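Phospholipase C-beta (PLC-beta) (Sepia officinalis, PDB 3QR0) is a multidomain phospholipase C of the beta class that binds a calcium ion and combines PH, EF-hand-like, TIM-barrel and C2 domains. Local coordinates at residues D637-S642 with A799-F804. Residues are numbered along the deposited sequence; the frame is centred on the assembly and turned at random.
Sequences DPFTES and AALCAF
A type I beta turn from Asp637 to Thr640, in the loop that leads from helix 627-630 to strand 650-660, meets the C-terminal part of the chain through one aromatic ring, that of Phe639. The ring reaches Ala800 and its neighbour Leu801. Both partners come at the rim of the ring, roughly level with it: CD1 of Phe639 lies 3.9 Å from CB of Ala800, and CE1 of Phe639 lies 4.0 Å from CG of Leu801. CD2 of Leu801 stands at the same distance from that CE1, so a branch point and one methyl share a single ring corner. The Leu801 side chain runs roughly perpendicular to that of Phe639. In Phe639 the torsion sets CG anti to the carbonyl carbon (chi1 -66°), which carries the ring across to the helical segment although the CA atoms of Phe639 and Ala800 remain 7.3 Å apart. No hydrogen bond joins the two segments, and the 107 Å² buried between them marks a small apolar contact near the surface.

Polar bonds shape the loop locally. Thr640 N donates to Asp637 O at 3.0 Å, closing the beta turn, while Phe639 N donates to Asp637 OD1 at 2.9 Å in an Asx turn, approaching from above the carboxylate plane. Farther along, Ser642 N donates to Thr640 OG1 (3.2 Å), forming an ST turn. Pro638 rests on Pro557 and Val561 of helix 557-563, and Leu801 touches Ile587 of helix 586-589, tying both partners to the region of the Y-domain sequence family. An alanine methyl and a leucine side chain thus pack against the edge of a phenylalanine ring in the TIM-barrel-to-C2 linker, consistent with the docking of C-terminal helical elements on the catalytic core in PLC-beta enzymes.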
loop_
_atom_site.group_PDB
_atom_site.type_symbol
_atom_site.label_atom_id
_atom_site.label_comp_id
_atom_site.label_asym_id
_atom_site.label_seq_id
_atom_site.Cartn_x
_atom_site.Cartn_y
_atom_site.Cartn_z
ATOM N N ASP A 637 23.956 12.927 -10.769
ATOM C CA ASP A 637 24.527 11.590 -10.704
ATOM C C ASP A 637 23.962 10.895 -9.459
ATOM O O ASP A 637 24.317 11.257 -8.336
ATOM C CB ASP A 637 26.060 11.677 -10.645
ATOM C CG ASP A 637 26.734 10.314 -10.589
ATOM O OD1 ASP A 637 26.035 9.278 -10.585
ATOM O OD2 ASP A 637 27.985 10.284 -10.557
ATOM N N PRO A 638 23.063 9.909 -9.650
ATOM C CA PRO A 638 22.492 9.199 -8.505
ATOM C C PRO A 638 23.489 8.371 -7.693
ATOM O O PRO A 638 23.138 7.899 -6.620
ATOM C CB PRO A 638 21.435 8.288 -9.141
ATOM C CG PRO A 638 21.815 8.177 -10.552
ATOM C CD PRO A 638 22.428 9.483 -10.910
ATOM N N PHE A 639 24.714 8.204 -8.192
ATOM C CA PHE A 639 25.773 7.551 -7.424
ATOM C C PHE A 639 26.610 8.528 -6.596
ATOM O O PHE A 639 27.610 8.129 -5.999
ATOM C CB PHE A 639 26.678 6.741 -8.353
ATOM C CG PHE A 639 25.984 5.589 -8.995
ATOM C CD1 PHE A 639 25.778 4.409 -8.288
ATOM C CD2 PHE A 639 25.517 5.678 -10.298
ATOM C CE1 PHE A 639 25.136 3.343 -8.870
ATOM C CE2 PHE A 639 24.871 4.616 -10.887
ATOM C CZ PHE A 639 24.678 3.444 -10.174
ATOM N N THR A 640 26.203 9.795 -6.553
ATOM C CA THR A 640 26.909 10.799 -5.757
ATOM C C THR A 640 26.912 10.419 -4.276
ATOM O O THR A 640 25.937 9.866 -3.769
ATOM C CB THR A 640 26.284 12.208 -5.916
ATOM O OG1 THR A 640 27.035 13.151 -5.150
ATOM C CG2 THR A 640 24.837 12.230 -5.445
ATOM N N GLU A 641 28.026 10.704 -3.603
ATOM C CA GLU A 641 28.153 10.494 -2.159
ATOM C C GLU A 641 28.235 11.827 -1.413
ATOM O O GLU A 641 28.492 11.858 -0.207
ATOM C CB GLU A 641 29.396 9.653 -1.856
ATOM C CG GLU A 641 29.487 8.368 -2.666
ATOM C CD GLU A 641 30.617 7.477 -2.205
ATOM O OE1 GLU A 641 30.527 6.952 -1.073
ATOM O OE2 GLU A 641 31.599 7.307 -2.966
ATOM N N SER A 642 28.011 12.925 -2.132
ATOM C CA SER A 642 28.099 14.262 -1.562
ATOM C C SER A 642 26.768 14.981 -1.717
ATOM O O SER A 642 25.898 14.548 -2.484
ATOM C CB SER A 642 29.205 15.053 -2.256
ATOM O OG SER A 642 28.952 15.130 -3.650
ATOM N N ALA A 799 29.488 -1.696 -7.127
ATOM C CA ALA A 799 29.728 -1.863 -5.692
ATOM C C ALA A 799 28.729 -1.070 -4.853
ATOM O O ALA A 799 28.239 -1.566 -3.837
ATOM C CB ALA A 799 31.160 -1.456 -5.338
ATOM N N ALA A 800 28.433 0.157 -5.281
ATOM C CA ALA A 800 27.426 0.991 -4.618
ATOM C C ALA A 800 26.071 0.290 -4.544
ATOM O O ALA A 800 25.367 0.416 -3.546
ATOM C CB ALA A 800 27.277 2.331 -5.331
ATOM N N LEU A 801 25.725 -0.456 -5.594
ATOM C CA LEU A 801 24.423 -1.132 -5.666
ATOM C C LEU A 801 24.300 -2.348 -4.744
ATOM O O LEU A 801 23.199 -2.864 -4.558
ATOM C CB LEU A 801 24.103 -1.537 -7.105
ATOM C CG LEU A 801 23.867 -0.372 -8.069
ATOM C CD1 LEU A 801 23.746 -0.904 -9.485
ATOM C CD2 LEU A 801 22.617 0.442 -7.682
ATOM N N CYS A 802 25.419 -2.795 -4.170
ATOM C CA CYS A 802 25.399 -3.864 -3.166
ATOM C C CYS A 802 24.622 -3.474 -1.901
ATOM O O CYS A 802 24.081 -4.344 -1.224
ATOM C CB CYS A 802 26.821 -4.295 -2.797
ATOM S SG CYS A 802 27.693 -5.168 -4.133
ATOM N N ALA A 803 24.553 -2.176 -1.594
ATOM C CA ALA A 803 23.786 -1.692 -0.430
ATOM C C ALA A 803 22.312 -2.127 -0.420
ATOM O O ALA A 803 21.705 -2.207 0.643
ATOM C CB ALA A 803 23.872 -0.170 -0.332
ATOM N N PHE A 804 21.740 -2.386 -1.594
ATOM C CA PHE A 804 20.334 -2.811 -1.710
ATOM C C PHE A 804 20.082 -4.291 -1.426
ATOM O O PHE A 804 18.935 -4.691 -1.184
ATOM C CB PHE A 804 19.812 -2.482 -3.105
ATOM C CG PHE A 804 19.764 -1.017 -3.386
ATOM C CD1 PHE A 804 18.690 -0.250 -2.943
ATOM C CD2 PHE A 804 20.795 -0.395 -4.067
ATOM C CE1 PHE A 804 18.647 1.115 -3.189
ATOM C CE2 PHE A 804 20.753 0.967 -4.320
ATOM C CZ PHE A 804 19.684 1.723 -3.884
#